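Local coordinates for dual specificity protein phosphatase 14 (Homo sapiens, PDB 2WGP) that removes phosphate from tyrosine, serine and threonine residues of proteins, inactivating the MAP kinases ERK, JNK and p38 and dampening T-cell receptor signalling, at residues G25-R37 / Y137-P149. Sequence-based numbering, arbitrary orientation.
Sequences GIAQITSSLFLGR and YNWVKARRPVIRP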
ATOM      1  N   GLY A  25      30.866  21.401  -1.206  1.00 26.82           N
ATOM      2  CA  GLY A  25      30.542  20.117  -1.795  1.00 26.40           C
ATOM      3  C   GLY A  25      31.449  18.951  -1.452  1.00 25.30           C
ATOM      4  O   GLY A  25      31.261  17.899  -2.001  1.00 24.97           O
ATOM      5  N   ILE A  26      32.440  19.143  -0.572  1.00 24.91           N
ATOM      6  CA  ILE A  26      33.272  18.043  -0.073  1.00 25.84           C
ATOM      7  C   ILE A  26      33.589  18.236   1.422  1.00 25.74           C
ATOM      8  O   ILE A  26      33.742  19.371   1.916  1.00 26.54           O
ATOM      9  CB  ILE A  26      34.583  17.881  -0.914  1.00 25.91           C
ATOM     10  CG1 ILE A  26      35.385  16.623  -0.484  1.00 25.97           C
ATOM     11  CG2 ILE A  26      35.434  19.183  -0.806  1.00 26.30           C
ATOM     12  CD1 ILE A  26      36.380  16.107  -1.540  1.00 27.12           C
ATOM     13  N   ALA A  27      33.607  17.132   2.156  1.00 25.04           N
ATOM     14  CA  ALA A  27      33.911  17.153   3.591  1.00 25.12           C
ATOM     15  C   ALA A  27      34.747  15.946   3.923  1.00 24.97           C
ATOM     16  O   ALA A  27      34.455  14.847   3.434  1.00 24.25           O
ATOM     17  CB  ALA A  27      32.631  17.139   4.424  1.00 25.08           C
ATOM     18  N   GLN A  28      35.749  16.140   4.779  1.00 24.61           N
ATOM     19  CA  GLN A  28      36.528  15.032   5.291  1.00 25.91           C
ATOM     20  C   GLN A  28      35.852  14.404   6.507  1.00 25.54           C
ATOM     21  O   GLN A  28      35.456  15.113   7.447  1.00 25.07           O
ATOM     22  CB  GLN A  28      37.929  15.495   5.679  1.00 26.19           C
ATOM     23  CG  GLN A  28      38.875  14.326   5.883  1.00 27.15           C
ATOM     24  CD  GLN A  28      40.315  14.765   5.958  1.00 29.01           C
ATOM     25  OE1 GLN A  28      40.614  15.952   6.004  1.00 30.21           O
ATOM     26  NE2 GLN A  28      41.221  13.797   5.965  1.00 30.93           N
ATOM     27  N   ILE A  29      35.722  13.078   6.474  1.00 25.34           N
ATOM     28  CA  ILE A  29      35.127  12.290   7.587  1.00 25.73           C
ATOM     29  C   ILE A  29      36.205  11.610   8.428  1.00 25.75           C
ATOM     30  O   ILE A  29      36.168  11.660   9.655  1.00 26.10           O
ATOM     31  CB  ILE A  29      34.127  11.206   7.041  1.00 26.08           C
ATOM     32  CG1 ILE A  29      33.074  11.843   6.112  1.00 25.41           C
ATOM     33  CG2 ILE A  29      33.441  10.426   8.202  1.00 25.42           C
ATOM     34  CD1 ILE A  29      32.472  13.197   6.562  1.00 26.77           C
ATOM     35  N   THR A  30      37.172  10.991   7.763  1.00 26.09           N
ATOM     36  CA  THR A  30      38.344  10.423   8.431  1.00 26.68           C
ATOM     37  C   THR A  30      39.558  10.773   7.589  1.00 27.32           C
ATOM     38  O   THR A  30      39.398  11.336   6.519  1.00 28.24           O
ATOM     39  CB  THR A  30      38.247   8.884   8.578  1.00 25.98           C
ATOM     40  OG1 THR A  30      38.530   8.279   7.320  1.00 24.89           O
ATOM     41  CG2 THR A  30      36.866   8.454   9.046  1.00 27.15           C
ATOM     42  N   SER A  31      40.757  10.394   8.033  1.00 28.39           N
ATOM     43  CA  SER A  31      41.985  10.607   7.249  1.00 29.13           C
ATOM     44  C   SER A  31      41.925  10.043   5.812  1.00 29.11           C
ATOM     45  O   SER A  31      42.554  10.585   4.899  1.00 30.16           O
ATOM     46  CB  SER A  31      43.222  10.071   8.008  1.00 30.21           C
ATOM     47  OG  SER A  31      43.259   8.642   8.091  1.00 33.02           O
ATOM     48  N   SER A  32      41.135   8.994   5.599  1.00 27.60           N
ATOM     49  CA  SER A  32      41.090   8.323   4.311  1.00 27.83           C
ATOM     50  C   SER A  32      39.697   8.293   3.673  1.00 26.61           C
ATOM     51  O   SER A  32      39.464   7.509   2.747  1.00 26.04           O
ATOM     52  CB  SER A  32      41.578   6.894   4.511  1.00 28.19           C
ATOM     53  OG  SER A  32      40.596   6.165   5.217  1.00 30.59           O
ATOM     54  N   LEU A  33      38.783   9.135   4.163  1.00 25.44           N
ATOM     55  CA  LEU A  33      37.396   9.115   3.676  1.00 24.69           C
ATOM     56  C   LEU A  33      36.849  10.516   3.572  1.00 24.66           C
ATOM     57  O   LEU A  33      36.853  11.284   4.557  1.00 24.06           O
ATOM     58  CB  LEU A  33      36.472   8.248   4.563  1.00 24.67           C
ATOM     59  CG  LEU A  33      34.974   8.188   4.216  1.00 24.38           C
ATOM     60  CD1 LEU A  33      34.747   7.505   2.874  1.00 24.07           C
ATOM     61  CD2 LEU A  33      34.151   7.495   5.304  1.00 24.90           C
ATOM     62  N   PHE A  34      36.354  10.823   2.372  1.00 24.23           N
ATOM     63  CA  PHE A  34      35.687  12.074   2.112  1.00 24.72           C
ATOM     64  C   PHE A  34      34.304  11.790   1.536  1.00 24.72           C
ATOM     65  O   PHE A  34      34.085  10.771   0.855  1.00 24.89           O
ATOM     66  CB  PHE A  34      36.489  12.913   1.126  1.00 24.18           C
ATOM     67  CG  PHE A  34      37.869  13.260   1.617  1.00 24.95           C
ATOM     68  CD1 PHE A  34      38.132  14.531   2.152  1.00 25.83           C
ATOM     69  CD2 PHE A  34      38.906  12.331   1.543  1.00 25.54           C
ATOM     70  CE1 PHE A  34      39.413  14.859   2.606  1.00 24.96           C
ATOM     71  CE2 PHE A  34      40.177  12.655   2.017  1.00 25.95           C
ATOM     72  CZ  PHE A  34      40.419  13.918   2.548  1.00 23.89           C
ATOM     73  N   LEU A  35      33.385  12.715   1.788  1.00 25.44           N
ATOM     74  CA  LEU A  35      32.021  12.659   1.278  1.00 26.37           C
ATOM     75  C   LEU A  35      31.769  13.908   0.429  1.00 26.59           C
ATOM     76  O   LEU A  35      32.194  15.021   0.793  1.00 25.37           O
ATOM     77  CB  LEU A  35      31.063  12.642   2.466  1.00 29.03           C
ATOM     78  CG  LEU A  35      29.555  12.752   2.333  1.00 28.53           C
ATOM     79  CD1 LEU A  35      28.899  12.605   3.682  1.00 30.69           C
ATOM     80  CD2 LEU A  35      29.121  14.055   1.663  1.00 34.98           C
ATOM     81  N   GLY A  36      31.065  13.746  -0.687  1.00 26.65           N
ATOM     82  CA  GLY A  36      30.802  14.882  -1.544  1.00 27.68           C
ATOM     83  C   GLY A  36      29.598  14.816  -2.466  1.00 27.48           C
ATOM     84  O   GLY A  36      28.952  13.775  -2.626  1.00 26.62           O
ATOM     85  N   ARG A  37      29.328  15.981  -3.051  1.00 28.86           N
ATOM     86  CA  ARG A  37      28.482  16.145  -4.224  1.00 28.87           C
ATOM     87  C   ARG A  37      29.183  15.701  -5.473  1.00 30.10           C
ATOM     88  O   ARG A  37      30.415  15.783  -5.573  1.00 29.05           O
ATOM     89  CB  ARG A  37      28.173  17.634  -4.433  1.00 29.46           C
ATOM     90  CG  ARG A  37      27.336  18.215  -3.389  1.00 29.11           C
ATOM     91  CD  ARG A  37      26.660  19.512  -3.814  1.00 27.27           C
ATOM     92  NE  ARG A  37      27.447  20.699  -3.476  1.00 26.30           N
ATOM     93  CZ  ARG A  37      28.035  21.525  -4.345  1.00 27.28           C
ATOM     94  NH1 ARG A  37      27.968  21.333  -5.645  1.00 27.78           N
ATOM     95  NH2 ARG A  37      28.705  22.576  -3.900  1.00 27.95           N
ATOM     96  N   TYR A 137      26.199   9.058  12.825  1.00 23.95           N
ATOM     97  CA  TYR A 137      25.414  10.195  12.325  1.00 24.29           C
ATOM     98  C   TYR A 137      25.974  11.531  12.794  1.00 24.23           C
ATOM     99  O   TYR A 137      26.250  12.410  11.970  1.00 24.98           O
ATOM    100  CB  TYR A 137      23.933  10.006  12.711  1.00 24.85           C
ATOM    101  CG  TYR A 137      23.036  11.160  12.338  1.00 24.59           C
ATOM    102  CD1 TYR A 137      22.742  11.451  11.002  1.00 24.30           C
ATOM    103  CD2 TYR A 137      22.491  11.959  13.329  1.00 24.01           C
ATOM    104  CE1 TYR A 137      21.903  12.545  10.680  1.00 25.07           C
ATOM    105  CE2 TYR A 137      21.657  13.017  13.027  1.00 27.60           C
ATOM    106  CZ  TYR A 137      21.363  13.305  11.720  1.00 25.32           C
ATOM    107  OH  TYR A 137      20.536  14.375  11.460  1.00 25.94           O
ATOM    108  N   ASN A 138      26.152  11.686  14.103  1.00 24.22           N
ATOM    109  CA  ASN A 138      26.670  12.938  14.669  1.00 25.04           C
ATOM    110  C   ASN A 138      28.053  13.276  14.117  1.00 24.67           C
ATOM    111  O   ASN A 138      28.328  14.438  13.837  1.00 25.23           O
ATOM    112  CB  ASN A 138      26.739  12.868  16.192  1.00 25.18           C
ATOM    113  CG  ASN A 138      25.379  12.782  16.853  1.00 25.90           C
ATOM    114  OD1 ASN A 138      24.362  13.200  16.303  1.00 26.41           O
ATOM    115  ND2 ASN A 138      25.366  12.237  18.050  1.00 29.19           N
ATOM    116  N   TRP A 139      28.890  12.258  13.929  1.00 23.54           N
ATOM    117  CA  TRP A 139      30.232  12.401  13.328  1.00 23.74           C
ATOM    118  C   TRP A 139      30.139  13.059  11.927  1.00 24.25           C
ATOM    119  O   TRP A 139      30.730  14.116  11.663  1.00 24.25           O
ATOM    120  CB  TRP A 139      30.860  11.001  13.241  1.00 23.47           C
ATOM    121  CG  TRP A 139      32.280  10.880  12.784  1.00 23.23           C
ATOM    122  CD1 TRP A 139      32.924  11.632  11.853  1.00 22.56           C
ATOM    123  CD2 TRP A 139      33.201   9.863  13.174  1.00 25.13           C
ATOM    124  NE1 TRP A 139      34.196  11.194  11.684  1.00 23.55           N
ATOM    125  CE2 TRP A 139      34.405  10.113  12.494  1.00 24.35           C
ATOM    126  CE3 TRP A 139      33.144   8.798  14.083  1.00 28.09           C
ATOM    127  CZ2 TRP A 139      35.542   9.324  12.670  1.00 26.40           C
ATOM    128  CZ3 TRP A 139      34.272   8.016  14.260  1.00 29.41           C
ATOM    129  CH2 TRP A 139      35.454   8.281  13.548  1.00 28.10           C
ATOM    130  N   VAL A 140      29.375  12.444  11.042  1.00 24.06           N
ATOM    131  CA  VAL A 140      29.228  12.965   9.679  1.00 24.11           C
ATOM    132  C   VAL A 140      28.512  14.321   9.669  1.00 24.53           C
ATOM    133  O   VAL A 140      28.918  15.237   8.967  1.00 24.73           O
ATOM    134  CB  VAL A 140      28.479  11.989   8.767  1.00 24.09           C
ATOM    135  CG1 VAL A 140      28.409  12.562   7.330  1.00 23.91           C
ATOM    136  CG2 VAL A 140      29.159  10.610   8.755  1.00 23.72           C
ATOM    137  N   LYS A 141      27.469  14.440  10.472  1.00 24.91           N
ATOM    138  CA  LYS A 141      26.695  15.684  10.599  1.00 26.07           C
ATOM    139  C   LYS A 141      27.574  16.856  11.132  1.00 25.55           C
ATOM    140  O   LYS A 141      27.386  17.998  10.718  1.00 25.03           O
ATOM    141  CB  LYS A 141      25.443  15.403  11.459  1.00 26.27           C
ATOM    142  CG  LYS A 141      24.424  16.519  11.631  1.00 30.92           C
ATOM    143  CD  LYS A 141      23.353  16.551  10.569  1.00 32.70           C
ATOM    144  CE  LYS A 141      22.212  17.469  11.004  1.00 34.20           C
ATOM    145  NZ  LYS A 141      21.591  18.195   9.895  1.00 34.82           N
ATOM    146  N   ALA A 142      28.533  16.583  12.020  1.00 25.06           N
ATOM    147  CA  ALA A 142      29.449  17.626  12.477  1.00 25.38           C
ATOM    148  C   ALA A 142      30.273  18.203  11.332  1.00 25.38           C
ATOM    149  O   ALA A 142      30.569  19.405  11.325  1.00 26.71           O
ATOM    150  CB  ALA A 142      30.378  17.110  13.595  1.00 25.45           C
ATOM    151  N   ARG A 143      30.613  17.359  10.356  1.00 25.18           N
ATOM    152  CA  ARG A 143      31.449  17.786   9.234  1.00 24.92           C
ATOM    153  C   ARG A 143      30.649  18.299   8.048  1.00 24.97           C
ATOM    154  O   ARG A 143      31.113  19.194   7.353  1.00 26.22           O
ATOM    155  CB  ARG A 143      32.397  16.679   8.784  1.00 24.56           C
ATOM    156  CG  ARG A 143      33.622  16.537   9.708  1.00 26.38           C
ATOM    157  CD  ARG A 143      33.518  15.257  10.386  1.00 27.37           C
ATOM    158  NE  ARG A 143      34.663  14.934  11.240  1.00 24.63           N
ATOM    159  CZ  ARG A 143      34.557  14.662  12.529  1.00 24.27           C
ATOM    160  NH1 ARG A 143      33.374  14.718  13.141  1.00 26.67           N
ATOM    161  NH2 ARG A 143      35.653  14.346  13.215  1.00 26.00           N
ATOM    162  N   ARG A 144      29.468  17.727   7.815  1.00 24.16           N
ATOM    163  CA  ARG A 144      28.632  18.120   6.683  1.00 23.81           C
ATOM    164  C   ARG A 144      27.202  18.254   7.214  1.00 23.83           C
ATOM    165  O   ARG A 144      26.453  17.278   7.204  1.00 22.63           O
ATOM    166  CB  ARG A 144      28.750  17.059   5.561  1.00 24.07           C
ATOM    167  CG  ARG A 144      28.066  17.506   4.292  1.00 23.21           C
ATOM    168  CD  ARG A 144      28.589  16.910   3.041  1.00 25.89           C
ATOM    169  NE  ARG A 144      27.673  17.254   1.956  1.00 23.63           N
ATOM    170  CZ  ARG A 144      27.735  18.377   1.243  1.00 22.75           C
ATOM    171  NH1 ARG A 144      28.692  19.281   1.434  1.00 22.08           N
ATOM    172  NH2 ARG A 144      26.815  18.606   0.334  1.00 22.04           N
ATOM    173  N   PRO A 145      26.837  19.445   7.738  1.00 24.13           N
ATOM    174  CA  PRO A 145      25.563  19.549   8.457  1.00 24.42           C
ATOM    175  C   PRO A 145      24.309  19.361   7.607  1.00 23.86           C
ATOM    176  O   PRO A 145      23.235  19.157   8.153  1.00 24.22           O
ATOM    177  CB  PRO A 145      25.588  20.981   8.996  1.00 24.61           C
ATOM    178  CG  PRO A 145      26.967  21.347   9.072  1.00 24.94           C
ATOM    179  CD  PRO A 145      27.641  20.669   7.937  1.00 24.65           C
ATOM    180  N   VAL A 146      24.458  19.435   6.289  1.00 23.27           N
ATOM    181  CA  VAL A 146      23.325  19.258   5.389  1.00 23.43           C
ATOM    182  C   VAL A 146      22.888  17.804   5.196  1.00 23.42           C
ATOM    183  O   VAL A 146      21.845  17.578   4.579  1.00 23.33           O
ATOM    184  CB  VAL A 146      23.572  19.897   3.985  1.00 24.22           C
ATOM    185  CG1 VAL A 146      23.841  21.410   4.113  1.00 21.80           C
ATOM    186  CG2 VAL A 146      24.670  19.166   3.236  1.00 20.84           C
ATOM    187  N   ILE A 147      23.630  16.827   5.751  1.00 23.61           N
ATOM    188  CA  ILE A 147      23.240  15.422   5.537  1.00 23.82           C
ATOM    189  C   ILE A 147      21.850  15.119   6.081  1.00 23.88           C
ATOM    190  O   ILE A 147      21.396  15.693   7.098  1.00 24.50           O
ATOM    191  CB  ILE A 147      24.284  14.354   6.011  1.00 23.23           C
ATOM    192  CG1 ILE A 147      24.422  14.246   7.549  1.00 24.79           C
ATOM    193  CG2 ILE A 147      25.625  14.584   5.298  1.00 22.64           C
ATOM    194  CD1 ILE A 147      24.673  12.798   8.025  1.00 25.02           C
ATOM    195  N   ARG A 148      21.173  14.244   5.364  1.00 23.55           N
ATOM    196  CA  ARG A 148      19.775  13.892   5.626  1.00 23.88           C
ATOM    197  C   ARG A 148      19.403  12.610   4.858  1.00 23.33           C
ATOM    198  O   ARG A 148      18.692  12.649   3.868  1.00 23.63           O
ATOM    199  CB  ARG A 148      18.868  15.055   5.211  1.00 23.92           C
ATOM    200  CG  ARG A 148      17.461  14.951   5.716  1.00 23.62           C
ATOM    201  CD  ARG A 148      17.285  15.599   7.037  1.00 23.48           C
ATOM    202  NE  ARG A 148      15.898  15.603   7.457  1.00 22.84           N
ATOM    203  CZ  ARG A 148      15.456  16.069   8.623  1.00 22.96           C
ATOM    204  NH1 ARG A 148      16.305  16.522   9.520  1.00 23.16           N
ATOM    205  NH2 ARG A 148      14.144  16.075   8.879  1.00 23.67           N
ATOM    206  N   PRO A 149      19.898  11.455   5.324  1.00 24.21           N
ATOM    207  CA  PRO A 149      19.517  10.195   4.694  1.00 23.71           C
ATOM    208  C   PRO A 149      18.010  10.052   4.652  1.00 23.54           C
ATOM    209  O   PRO A 149      17.294  10.532   5.551  1.00 23.64           O
ATOM    210  CB  PRO A 149      20.125   9.153   5.621  1.00 24.01           C
ATOM    211  CG  PRO A 149      21.338   9.840   6.190  1.00 23.93           C
ATOM    212  CD  PRO A 149      20.860  11.246   6.421  1.00 23.91           C
TER
HETATM  213  O   HOH W   1      31.176  20.088   2.818  1.00 30.47           O
HETATM  214  O   HOH W   2      37.118  15.231   9.881  1.00 39.67           O
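The backbones come nearest at A27 and R143, whose CA atoms are 6.2 Å apart, and at I29 and V140, where the antiparallel pair of strands 26-28 and 33-36 meets the last turns of helix 133-143. A classic beta bulge, I29 and T30 against L33, lies beside the turn joining these strands, and I29 O there receives the one direct hydrogen bond between the segments. The donor is W139 NE1, 2.9 Å from I29 O and nearly straight at 158°; the oxygen lies at the indole edge, near the ring plane. W139 swings its indole out to the bulge because chi1 is -174°, CG lying opposite the backbone N, and I29 CG2 and T30 CG2 also touch it there. A phenylalanine in its place would probably leave I29 O without this donor and the turn less firmly held to the helix. The R143 guanidinium lays one face over W139 CD1, while its NH1 bonds to W139 O and a water bridges its NE to Q28 O. Deeper in, L35 CD1 packs 3.7 Å from V140 CG1. The extended R144 passes L35 CD2, and its NH1 donates to a second water, which in turn bonds weakly to I26 O. Its NE and NH2 are hydrogen-bonded to G113 O and A112 O of the loop following the catalytic C110. The contact thus fits edge strand 26-28 and its antiparallel neighbour 33-36 against helix 133-143, with helix 116-129 touching L33, L35 and W139.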